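Local coordinates for protein deoxyribodipyrimidine photo-lyase (Oryza sativa Japonica Group, PDB 3UMV) that uses light and a bound FAD cofactor to split ultraviolet-induced cyclobutane pyrimidine dimers in DNA back into separate pyrimidines, at residues 317-320 against 321-325; 471-474 against 475-478; 139-142 against 143-147; 223-226 against 227-230. All blocks are in the same frame, centred on the assembly; numbering follows the deposited sequence. Where two conformers were deposited one is given.

All four contacts are local, each within a single helix, so none closes a long loop and none nests in or crosses another; they follow in series along the chain. Contact 3 (139-147) comes first and starts helix 141-157 of the beta-alpha-beta unit between strands 132-135 and 162-166. Contact 4 (223-230) lies on helix 222-231, against helix 87-106. Contact 1 (317-325) is on helix 310-333 at the FAD; its nearest atoms are about 8 Å from those of contact 3, whose P139 packs on the same helix. Contact 2 (471-478) opens the last helix, 472-489, its centre about 40 Å from that of contact 3, on the opposite side of the chain's centre.

Contact 1: residues 317-320 against 321-325; sequences LEEL and VVRRE. With FAD (flavin-adenine dinucleotide), chain I.
The FAD pocket wall on helix 310-333 contains a pi-type widening, at which R324 folds its side chain back onto L320. Two backbone bonds mark the wide turn: R323 N donates to E318 O (3.0 Å) and R324 N to E319 O (3.2 Å), each spanning five residues. L320 O is therefore taken up by the guanidinium instead of the amide of R324. R324 NE reaches L320 O at 2.7 Å, nearly in line with the carbonyl, and R324 NH2 adds a weak bond. The bend at chi3 (50°) turns the guanidinium back, so that L320 O sits at its edge. R324 NH2 also forms a salt bridge to E325 OE2 at 2.8 Å, and E325 is held in turn by the V171 and V172 amides. With an alanine here both donors are gone, and L320 O would probably be left without a partner and E325 without its charged mate. The cofactor lies close: E319 O is 3.3 Å from FAD C1B, and R324 CA 3.4 Å from FAD N3A. E318 OE1 rests on V322 CG1 at 3.5 Å while bridging to R189. A widened helix turn thus lies along the adenosine part of the photolyase FAD pocket.

Contact 2: residues 471-474 against 475-478; sequences DVDA and YISY
One turn after A474, whose O accepts from Y478 N, the Y478 ring presents its edge to Y475 O, which lies in the ring plane. The second flat group is the carboxylate of D471, met from above: A474 N donates to D471 OD1 at 3.2 Å from 72° out of the carboxylate plane. This is an N-cap, with D471 right before helix 472-489. The i to i+4 helical bonds then run without a break, Y475 N to D471 O, I476 N to V472 O (3.0 Å), S477 N to D473 O and Y478 N to A474 O (2.9 Å). On the buried flank the Y475 ring, with CG anti to the backbone N (chi1 177°), extends away from the first turn onto L377 and A380 of helix 376-388, and its OH is hydrogen-bonded to E384. V472 packs between that helix and helix 463-469. V472 CG1 meets I476 CD1 at 3.6 Å, the two side chains running at a slant to each other. I476 sets CG1 beside its own backbone N (chi1 -69°), which lays that carbon 3.3 Å from V472 O. The contact thus seats the start of the last helix on two others. On the side of S477, a water donates to D473 O at 2.7 Å and is also hydrogen-bonded to S477 OG at 2.9 Å.

Contact 3: residues 139-142 against 143-147; sequences PLRP and VREAL
L140 O receives R144 N at 3.1 Å in an almost straight bond (176°), and V143 N makes a weaker one to the same oxygen. L140 is thus the N-cap of helix 141-157, the helix of the beta-alpha-beta crossover between strands 132-135 and 162-166 in the photolyase alpha/beta domain. P142, which has no N-H to give, sits in the first turn and passes its O to A146 N. Past R141 O, which already accepts from E145 N at 2.9 Å, runs the extended side chain of E145, its CG 3.1 Å from that oxygen. E145 OE1 then lies beside R141 CG at 4.0 Å, the two side chains pointing the same way. The guanidinium of R141 is occupied by D338 in a salt bridge, by P335 O and by a cation-pi contact with Y337. In the outer shell P139 and L140 bear on P431 of helix 431-442, and P139 also on helix 310-333. R144 connects the layers: NH1 bonds to Y332 O, CD lies 3.4 Å from P139 O, and a water donates to P139 O at 2.6 Å while accepting from R144 NH1 at 2.8 Å.

Contact 4: residues 223-226 against 227-230; sequences DALI and ARVC
A227 starts the second turn by giving its N-H to D223 O at 3.1 Å, and its CB rests over that same oxygen. The carboxylate of D223 itself turns to R98 in a salt bridge. R228 comes next, with N bonded to A224 O at 3.0 Å. Its chain is extended as far as CD and then bends at chi3 (64°), which brings the guanidinium obliquely past L225, R228 NH1 lying 3.3 Å from L225 CD1. One face of the R228 guanidinium carries V229 CG2, 3.7 Å above the plane and displaced toward the rim, while NH2 makes a salt bridge with E232. Helix 222-231, on which all this lies, is amphipathic. D223, A224, A227 and R228 are exposed, whereas L225, I226, V229 and C230 are buried, I226 and V229 against L94, R95 and L90 of helix 87-106. A urea molecule touches A224 and L225 where the two sides meet. V229 continues the buried row: V229 N donates to L225 O at 2.9 Å, nearly straight at 174°, and V229 CG2 lies alongside L225 CD1 at 3.7 Å, the two side chains pointing the same way. Beyond them V229 also meets L76 and F81. C230 N donates to I226 O, and C230 SG, set beside its own backbone N (chi1 -66°), lies 3.3 Å from I226 O and 4.0 Å from I226 CG2.

Contact 1: residues 317-320 against 321-325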
loop_
_atom_site.group_PDB
_atom_site.type_symbol
_atom_site.label_atom_id
_atom_site.label_comp_id
_atom_site.label_asym_id
_atom_site.label_seq_id
_atom_site.Cartn_x
_atom_site.Cartn_y
_atom_site.Cartn_z
ATOM N N LEU A 317 15.305 -1.679 6.898
ATOM C CA LEU A 317 15.306 -0.437 6.127
ATOM C C LEU A 317 15.394 -0.675 4.610
ATOM O O LEU A 317 14.829 0.086 3.831
ATOM C CB LEU A 317 16.438 0.475 6.607
ATOM C CG LEU A 317 16.185 1.199 7.937
ATOM C CD1 LEU A 317 17.489 1.781 8.514
ATOM C CD2 LEU A 317 15.115 2.275 7.769
ATOM N N GLU A 318 16.119 -1.710 4.189
ATOM C CA GLU A 318 16.193 -2.055 2.766
ATOM C C GLU A 318 14.805 -2.430 2.211
ATOM O O GLU A 318 14.406 -1.992 1.118
ATOM C CB GLU A 318 17.221 -3.179 2.538
ATOM C CG GLU A 318 17.216 -3.813 1.140
ATOM C CD GLU A 318 17.709 -2.873 0.036
ATOM O OE1 GLU A 318 17.413 -3.148 -1.151
ATOM O OE2 GLU A 318 18.388 -1.871 0.349
ATOM N N GLU A 319 14.058 -3.229 2.963
ATOM C CA GLU A 319 12.733 -3.648 2.499
ATOM C C GLU A 319 11.743 -2.498 2.666
ATOM O O GLU A 319 10.955 -2.190 1.760
ATOM C CB GLU A 319 12.257 -4.897 3.258
ATOM C CG GLU A 319 13.281 -6.035 3.312
ATOM C CD GLU A 319 13.585 -6.634 1.949
ATOM O OE1 GLU A 319 12.632 -7.012 1.227
ATOM O OE2 GLU A 319 14.778 -6.731 1.596
ATOM N N LEU A 320 11.817 -1.825 3.810
ATOM C CA LEU A 320 10.858 -0.785 4.135
ATOM C C LEU A 320 10.953 0.448 3.227
ATOM O O LEU A 320 9.931 1.050 2.905
ATOM C CB LEU A 320 11.033 -0.352 5.595
ATOM C CG LEU A 320 10.200 0.849 6.040
ATOM C CD1 LEU A 320 8.752 0.447 6.155
ATOM C CD2 LEU A 320 10.716 1.364 7.374
ATOM N N VAL A 321 12.170 0.839 2.846
ATOM C CA VAL A 321 12.378 2.063 2.078
ATOM C C VAL A 321 12.722 1.772 0.630
ATOM O O VAL A 321 11.986 2.145 -0.281
ATOM C CB VAL A 321 13.458 2.964 2.711
ATOM C CG1 VAL A 321 13.761 4.176 1.813
ATOM C CG2 VAL A 321 13.015 3.403 4.108
ATOM N N VAL A 322 13.832 1.088 0.399
ATOM C CA VAL A 322 14.242 0.845 -0.970
ATOM C C VAL A 322 13.251 0.006 -1.791
ATOM O O VAL A 322 12.833 0.417 -2.868
ATOM C CB VAL A 322 15.658 0.252 -1.046
ATOM C CG1 VAL A 322 15.917 -0.288 -2.429
ATOM C CG2 VAL A 322 16.672 1.339 -0.714
ATOM N N ARG A 323 12.883 -1.162 -1.285
ATOM C CA ARG A 323 12.002 -2.033 -2.050
ATOM C C ARG A 323 10.612 -1.416 -2.207
ATOM O O ARG A 323 10.088 -1.328 -3.323
ATOM C CB ARG A 323 11.930 -3.426 -1.428
ATOM C CG ARG A 323 13.262 -4.160 -1.423
ATOM C CD ARG A 323 13.079 -5.596 -1.906
ATOM N NE ARG A 323 12.698 -5.642 -3.315
ATOM C CZ ARG A 323 13.547 -5.894 -4.305
ATOM N NH1 ARG A 323 13.126 -5.916 -5.564
ATOM N NH2 ARG A 323 14.822 -6.135 -4.027
ATOM N N ARG A 324 10.023 -0.973 -1.099
ATOM C CA ARG A 324 8.665 -0.443 -1.142
ATOM C C ARG A 324 8.624 0.756 -2.086
ATOM O O ARG A 324 7.746 0.850 -2.947
ATOM C CB ARG A 324 8.172 -0.032 0.244
ATOM C CG ARG A 324 6.771 0.593 0.213
ATOM C CD ARG A 324 6.351 1.042 1.597
ATOM N NE ARG A 324 7.418 1.851 2.171
ATOM C CZ ARG A 324 7.627 3.138 1.921
ATOM N NH1 ARG A 324 6.803 3.833 1.130
ATOM N NH2 ARG A 324 8.667 3.743 2.488
ATOM N N GLU A 325 9.583 1.661 -1.935
ATOM C CA GLU A 325 9.597 2.847 -2.781
ATOM C C GLU A 325 9.936 2.556 -4.240
ATOM O O GLU A 325 9.509 3.290 -5.138
ATOM C CB GLU A 325 10.429 3.973 -2.137
ATOM C CG GLU A 325 9.738 4.448 -0.866
ATOM C CD GLU A 325 10.402 5.602 -0.127
ATOM O OE1 GLU A 325 11.161 6.395 -0.731
ATOM O OE2 GLU A 325 10.106 5.719 1.083
HETATM P PA FAD I . 8.387 -7.085 6.519
HETATM O O1A FAD I . 9.378 -8.133 6.113
HETATM O O2A FAD I . 8.361 -6.787 7.993
HETATM O O5B FAD I . 8.682 -5.764 5.666
HETATM C C5B FAD I . 8.454 -4.471 6.184
HETATM C C4B FAD I . 7.928 -3.553 5.076
HETATM O O4B FAD I . 8.828 -3.471 3.981
HETATM C C3B FAD I . 6.640 -4.076 4.471
HETATM O O3B FAD I . 5.520 -3.710 5.242
HETATM C C2B FAD I . 6.641 -3.385 3.139
HETATM O O2B FAD I . 6.280 -2.028 3.310
HETATM C C1B FAD I . 8.103 -3.416 2.773
HETATM N N9A FAD I . 8.412 -4.584 1.932
HETATM C C8A FAD I . 8.863 -5.813 2.335
HETATM N N7A FAD I . 9.022 -6.575 1.228
HETATM C C5A FAD I . 8.661 -5.851 0.132
HETATM C C6A FAD I . 8.621 -6.109 -1.244
HETATM N N6A FAD I . 9.077 -7.248 -1.764
HETATM N N1A FAD I . 8.200 -5.126 -2.113
HETATM C C2A FAD I . 7.831 -3.893 -1.629
HETATM N N3A FAD I . 7.867 -3.641 -0.275
HETATM C C4A FAD I . 8.287 -4.599 0.580
HETATM N N1 FAD I . 3.331 -6.089 -0.381
HETATM C C2 FAD I . 2.270 -5.294 -0.064
HETATM O O2 FAD I . 2.470 -4.356 0.709
HETATM N N3 FAD I . 1.024 -5.528 -0.619
HETATM C C4 FAD I . 0.831 -6.585 -1.491
HETATM O O4 FAD I . -0.284 -6.795 -1.980
HETATM C C4X FAD I . 1.921 -7.382 -1.816
HETATM N N5 FAD I . 1.793 -8.456 -2.666
HETATM C C5X FAD I . 2.892 -9.226 -2.993
HETATM C C6 FAD I . 2.757 -10.298 -3.886
HETATM C C7 FAD I . 3.867 -11.081 -4.215
HETATM C C7M FAD I . 3.698 -12.219 -5.188
HETATM C C8 FAD I . 5.106 -10.790 -3.637
HETATM C C8M FAD I . 6.331 -11.597 -3.948
HETATM C C9 FAD I . 5.223 -9.736 -2.747
HETATM C C9A FAD I . 4.126 -8.957 -2.429
HETATM N N10 FAD I . 4.253 -7.910 -1.539
HETATM C C10 FAD I . 3.156 -7.135 -1.253
HETATM C "C1'" FAD I . 5.584 -7.569 -0.883
HETATM C "C2'" FAD I . 5.827 -8.288 0.481
HETATM O "O2'" FAD I . 5.573 -9.697 0.459
HETATM C "C3'" FAD I . 5.031 -7.689 1.656
HETATM O "O3'" FAD I . 5.220 -6.299 1.680
HETATM C "C4'" FAD I . 5.441 -8.254 3.017
HETATM O "O4'" FAD I . 5.257 -9.657 3.027
HETATM C "C5'" FAD I . 4.597 -7.570 4.090
HETATM O "O5'" FAD I . 4.667 -8.160 5.366
HETATM P P FAD I . 5.427 -7.384 6.547
HETATM O O1P FAD I . 4.924 -5.958 6.664
HETATM O O2P FAD I . 5.276 -8.162 7.829
HETATM O O3P FAD I . 6.922 -7.519 5.957
HETATM O O HOH W 1 17.165 -5.532 -2.126
#

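Contact 2: residues 471-474 against 475-478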
loop_
_atom_site.group_PDB
_atom_site.type_symbol
_atom_site.label_atom_id
_atom_site.label_comp_id
_atom_site.label_asym_id
_atom_site.label_seq_id
_atom_site.Cartn_x
_atom_site.Cartn_y
_atom_site.Cartn_z
ATOM N N ASP A 471 11.367 -25.816 7.703
ATOM C CA ASP A 471 10.506 -26.964 7.994
ATOM C C ASP A 471 9.149 -26.801 7.307
ATOM O O ASP A 471 8.205 -26.274 7.903
ATOM C CB ASP A 471 10.329 -27.086 9.517
ATOM C CG ASP A 471 9.635 -28.376 9.949
ATOM O OD1 ASP A 471 9.022 -29.072 9.114
ATOM O OD2 ASP A 471 9.694 -28.687 11.156
ATOM N N VAL A 472 9.068 -27.250 6.052
ATOM C CA VAL A 472 7.849 -27.179 5.238
ATOM C C VAL A 472 6.627 -27.813 5.912
ATOM O O VAL A 472 5.524 -27.277 5.833
ATOM C CB VAL A 472 8.063 -27.855 3.862
ATOM C CG1 VAL A 472 6.743 -27.956 3.106
ATOM C CG2 VAL A 472 9.082 -27.081 3.044
ATOM N N ASP A 473 6.822 -28.948 6.582
ATOM C CA ASP A 473 5.702 -29.629 7.221
ATOM C C ASP A 473 5.138 -28.826 8.389
ATOM O O ASP A 473 3.927 -28.843 8.639
ATOM C CB ASP A 473 6.111 -31.035 7.678
ATOM C CG ASP A 473 6.448 -31.948 6.511
ATOM O OD1 ASP A 473 6.034 -31.638 5.369
ATOM O OD2 ASP A 473 7.119 -32.975 6.737
ATOM N N ALA A 474 6.017 -28.114 9.094
ATOM C CA ALA A 474 5.589 -27.254 10.184
ATOM C C ALA A 474 4.728 -26.099 9.660
ATOM O O ALA A 474 3.706 -25.763 10.253
ATOM C CB ALA A 474 6.799 -26.739 10.978
ATOM N N TYR A 475 5.122 -25.511 8.534
ATOM C CA TYR A 475 4.330 -24.442 7.939
ATOM C C TYR A 475 2.974 -24.965 7.517
ATOM O O TYR A 475 1.948 -24.343 7.759
ATOM C CB TYR A 475 5.049 -23.836 6.735
ATOM C CG TYR A 475 4.256 -22.769 6.016
ATOM C CD1 TYR A 475 3.731 -23.005 4.750
ATOM C CD2 TYR A 475 4.046 -21.519 6.588
ATOM C CE1 TYR A 475 3.027 -22.037 4.077
ATOM C CE2 TYR A 475 3.336 -20.541 5.920
ATOM C CZ TYR A 475 2.823 -20.810 4.662
ATOM O OH TYR A 475 2.125 -19.870 3.963
ATOM N N ILE A 476 2.977 -26.125 6.880
ATOM C CA ILE A 476 1.736 -26.743 6.452
ATOM C C ILE A 476 0.789 -27.001 7.625
ATOM O O ILE A 476 -0.391 -26.652 7.545
ATOM C CB ILE A 476 2.002 -28.018 5.653
ATOM C CG1 ILE A 476 2.626 -27.646 4.305
ATOM C CG2 ILE A 476 0.709 -28.791 5.440
ATOM C CD1 ILE A 476 3.247 -28.819 3.591
ATOM N N SER A 477 1.318 -27.570 8.714
ATOM C CA SER A 477 0.554 -27.816 9.942
ATOM C C SER A 477 -0.019 -26.543 10.544
ATOM O O SER A 477 -1.176 -26.515 10.968
ATOM C CB SER A 477 1.434 -28.500 10.998
ATOM O OG SER A 477 1.830 -29.784 10.570
ATOM N N TYR A 478 0.820 -25.510 10.610
ATOM C CA TYR A 478 0.438 -24.190 11.101
ATOM C C TYR A 478 -0.715 -23.578 10.303
ATOM O O TYR A 478 -1.652 -23.030 10.876
ATOM C CB TYR A 478 1.659 -23.271 11.078
ATOM C CG TYR A 478 1.349 -21.797 11.064
ATOM C CD1 TYR A 478 1.359 -21.080 9.875
ATOM C CD2 TYR A 478 1.054 -21.124 12.236
ATOM C CE1 TYR A 478 1.078 -19.724 9.859
ATOM C CE2 TYR A 478 0.771 -19.782 12.237
ATOM C CZ TYR A 478 0.782 -19.084 11.053
ATOM O OH TYR A 478 0.499 -17.740 11.075
HETATM O O HOH W 2 2.402 -30.968 8.004
#

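Contact 3: residues 139-142 against 143-147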
loop_
_atom_site.group_PDB
_atom_site.type_symbol
_atom_site.label_atom_id
_atom_site.label_comp_id
_atom_site.label_asym_id
_atom_site.label_seq_id
_atom_site.Cartn_x
_atom_site.Cartn_y
_atom_site.Cartn_z
ATOM N N PRO A 139 0.432 6.100 -7.171
ATOM C CA PRO A 139 0.645 5.890 -8.605
ATOM C C PRO A 139 -0.417 4.994 -9.243
ATOM O O PRO A 139 -0.382 4.759 -10.456
ATOM C CB PRO A 139 2.008 5.174 -8.646
ATOM C CG PRO A 139 2.057 4.400 -7.358
ATOM C CD PRO A 139 1.331 5.269 -6.342
ATOM N N LEU A 140 -1.340 4.465 -8.450
ATOM C CA LEU A 140 -2.303 3.515 -9.013
ATOM C C LEU A 140 -3.251 4.239 -9.975
ATOM O O LEU A 140 -3.721 5.345 -9.685
ATOM C CB LEU A 140 -3.098 2.837 -7.908
ATOM C CG LEU A 140 -2.234 1.961 -6.989
ATOM C CD1 LEU A 140 -3.154 1.155 -6.096
ATOM C CD2 LEU A 140 -1.293 1.034 -7.803
ATOM N N ARG A 141 -3.558 3.618 -11.108
ATOM C CA ARG A 141 -4.305 4.328 -12.129
ATOM C C ARG A 141 -5.696 4.834 -11.701
ATOM O O ARG A 141 -6.071 5.936 -12.087
ATOM C CB ARG A 141 -4.327 3.585 -13.481
ATOM C CG ARG A 141 -5.369 2.488 -13.635
ATOM C CD ARG A 141 -5.260 1.826 -15.017
ATOM N NE ARG A 141 -3.914 1.321 -15.290
ATOM C CZ ARG A 141 -3.523 0.063 -15.075
ATOM N NH1 ARG A 141 -4.378 -0.841 -14.596
ATOM N NH2 ARG A 141 -2.275 -0.301 -15.354
ATOM N N PRO A 142 -6.464 4.058 -10.901
ATOM C CA PRO A 142 -7.775 4.654 -10.594
ATOM C C PRO A 142 -7.691 5.904 -9.722
ATOM O O PRO A 142 -8.579 6.773 -9.793
ATOM C CB PRO A 142 -8.543 3.531 -9.879
ATOM C CG PRO A 142 -7.552 2.467 -9.593
ATOM C CD PRO A 142 -6.358 2.649 -10.471
ATOM N N VAL A 143 -6.647 5.994 -8.906
ATOM C CA VAL A 143 -6.456 7.163 -8.056
ATOM C C VAL A 143 -5.978 8.374 -8.857
ATOM O O VAL A 143 -6.516 9.471 -8.719
ATOM C CB VAL A 143 -5.461 6.869 -6.943
ATOM C CG1 VAL A 143 -5.264 8.112 -6.106
ATOM C CG2 VAL A 143 -5.952 5.693 -6.111
ATOM N N ARG A 144 -4.947 8.163 -9.676
ATOM C CA ARG A 144 -4.443 9.181 -10.581
ATOM C C ARG A 144 -5.552 9.705 -11.482
ATOM O O ARG A 144 -5.635 10.902 -11.710
ATOM C CB ARG A 144 -3.283 8.647 -11.448
ATOM C CG ARG A 144 -2.037 8.269 -10.683
ATOM C CD ARG A 144 -0.881 7.906 -11.627
ATOM N NE ARG A 144 -0.323 9.064 -12.335
ATOM C CZ ARG A 144 0.829 9.035 -13.005
ATOM N NH1 ARG A 144 1.532 7.923 -13.065
ATOM N NH2 ARG A 144 1.282 10.114 -13.624
ATOM N N GLU A 145 -6.408 8.820 -11.981
ATOM C CA GLU A 145 -7.482 9.252 -12.871
ATOM C C GLU A 145 -8.520 10.066 -12.113
ATOM O O GLU A 145 -9.055 11.045 -12.636
ATOM C CB GLU A 145 -8.136 8.049 -13.548
ATOM C CG GLU A 145 -7.214 7.364 -14.544
ATOM C CD GLU A 145 -7.749 6.029 -15.033
ATOM O OE1 GLU A 145 -7.051 5.378 -15.839
ATOM O OE2 GLU A 145 -8.857 5.627 -14.613
ATOM N N ALA A 146 -8.786 9.678 -10.869
ATOM C CA ALA A 146 -9.725 10.444 -10.056
ATOM C C ALA A 146 -9.167 11.825 -9.732
ATOM O O ALA A 146 -9.915 12.801 -9.712
ATOM C CB ALA A 146 -10.074 9.694 -8.782
ATOM N N LEU A 147 -7.858 11.920 -9.469
ATOM C CA LEU A 147 -7.279 13.228 -9.183
ATOM C C LEU A 147 -7.384 14.101 -10.420
ATOM O O LEU A 147 -7.803 15.256 -10.343
ATOM C CB LEU A 147 -5.814 13.116 -8.753
ATOM C CG LEU A 147 -5.190 14.470 -8.404
ATOM C CD1 LEU A 147 -6.034 15.173 -7.369
ATOM C CD2 LEU A 147 -3.764 14.247 -7.897
HETATM O O HOH W 3 0.694 5.255 -12.728
#

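Contact 4: residues 223-226 against 227-230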
loop_
_atom_site.group_PDB
_atom_site.type_symbol
_atom_site.label_atom_id
_atom_site.label_comp_id
_atom_site.label_asym_id
_atom_site.label_seq_id
_atom_site.Cartn_x
_atom_site.Cartn_y
_atom_site.Cartn_z
ATOM N N ASP A 223 -21.525 2.695 12.532
ATOM C CA ASP A 223 -22.061 1.337 12.559
ATOM C C ASP A 223 -22.972 1.047 11.347
ATOM O O ASP A 223 -22.844 -0.004 10.710
ATOM C CB ASP A 223 -22.762 1.046 13.891
ATOM C CG ASP A 223 -21.775 0.918 15.053
ATOM O OD1 ASP A 223 -20.657 0.398 14.842
ATOM O OD2 ASP A 223 -22.107 1.335 16.179
ATOM N N ALA A 224 -23.844 1.990 11.001
ATOM C CA ALA A 224 -24.730 1.810 9.848
ATOM C C ALA A 224 -23.941 1.791 8.555
ATOM O O ALA A 224 -24.181 0.960 7.691
ATOM C CB ALA A 224 -25.757 2.889 9.790
ATOM N N LEU A 225 -23.019 2.737 8.419
ATOM C CA LEU A 225 -22.170 2.826 7.218
ATOM C C LEU A 225 -21.327 1.580 6.997
ATOM O O LEU A 225 -21.297 1.018 5.901
ATOM C CB LEU A 225 -21.282 4.063 7.288
ATOM C CG LEU A 225 -20.232 4.145 6.184
ATOM C CD1 LEU A 225 -20.909 4.351 4.835
ATOM C CD2 LEU A 225 -19.232 5.252 6.474
ATOM N N ILE A 226 -20.633 1.139 8.037
ATOM C CA ILE A 226 -19.817 -0.068 7.917
ATOM C C ILE A 226 -20.657 -1.281 7.513
ATOM O O ILE A 226 -20.282 -2.030 6.616
ATOM C CB ILE A 226 -19.053 -0.351 9.209
ATOM C CG1 ILE A 226 -17.982 0.724 9.399
ATOM C CG2 ILE A 226 -18.410 -1.748 9.155
ATOM C CD1 ILE A 226 -17.399 0.785 10.770
ATOM N N ALA A 227 -21.806 -1.466 8.156
ATOM C CA ALA A 227 -22.670 -2.594 7.809
ATOM C C ALA A 227 -23.118 -2.507 6.353
ATOM O O ALA A 227 -23.122 -3.507 5.638
ATOM C CB ALA A 227 -23.869 -2.674 8.737
ATOM N N ARG A 228 -23.479 -1.311 5.909
ATOM C CA ARG A 228 -23.982 -1.125 4.549
ATOM C C ARG A 228 -22.913 -1.424 3.514
ATOM O O ARG A 228 -23.110 -2.248 2.619
ATOM C CB ARG A 228 -24.499 0.298 4.327
ATOM C CG ARG A 228 -25.015 0.507 2.912
ATOM C CD ARG A 228 -25.517 1.913 2.666
ATOM N NE ARG A 228 -24.463 2.917 2.780
ATOM C CZ ARG A 228 -23.564 3.178 1.834
ATOM N NH1 ARG A 228 -22.642 4.119 2.030
ATOM N NH2 ARG A 228 -23.574 2.495 0.698
ATOM N N VAL A 229 -21.787 -0.736 3.642
ATOM C CA VAL A 229 -20.692 -0.870 2.688
ATOM C C VAL A 229 -20.188 -2.309 2.605
ATOM O O VAL A 229 -20.018 -2.849 1.511
ATOM C CB VAL A 229 -19.540 0.111 3.007
ATOM C CG1 VAL A 229 -18.290 -0.248 2.224
ATOM C CG2 VAL A 229 -19.963 1.533 2.694
ATOM N N CYS A 230 -19.953 -2.939 3.750
ATOM C CA CYS A 230 -19.402 -4.287 3.742
ATOM C C CYS A 230 -20.397 -5.304 3.170
ATOM O O CYS A 230 -19.991 -6.257 2.510
ATOM C CB CYS A 230 -18.948 -4.718 5.136
ATOM S SG CYS A 230 -17.557 -3.778 5.805
#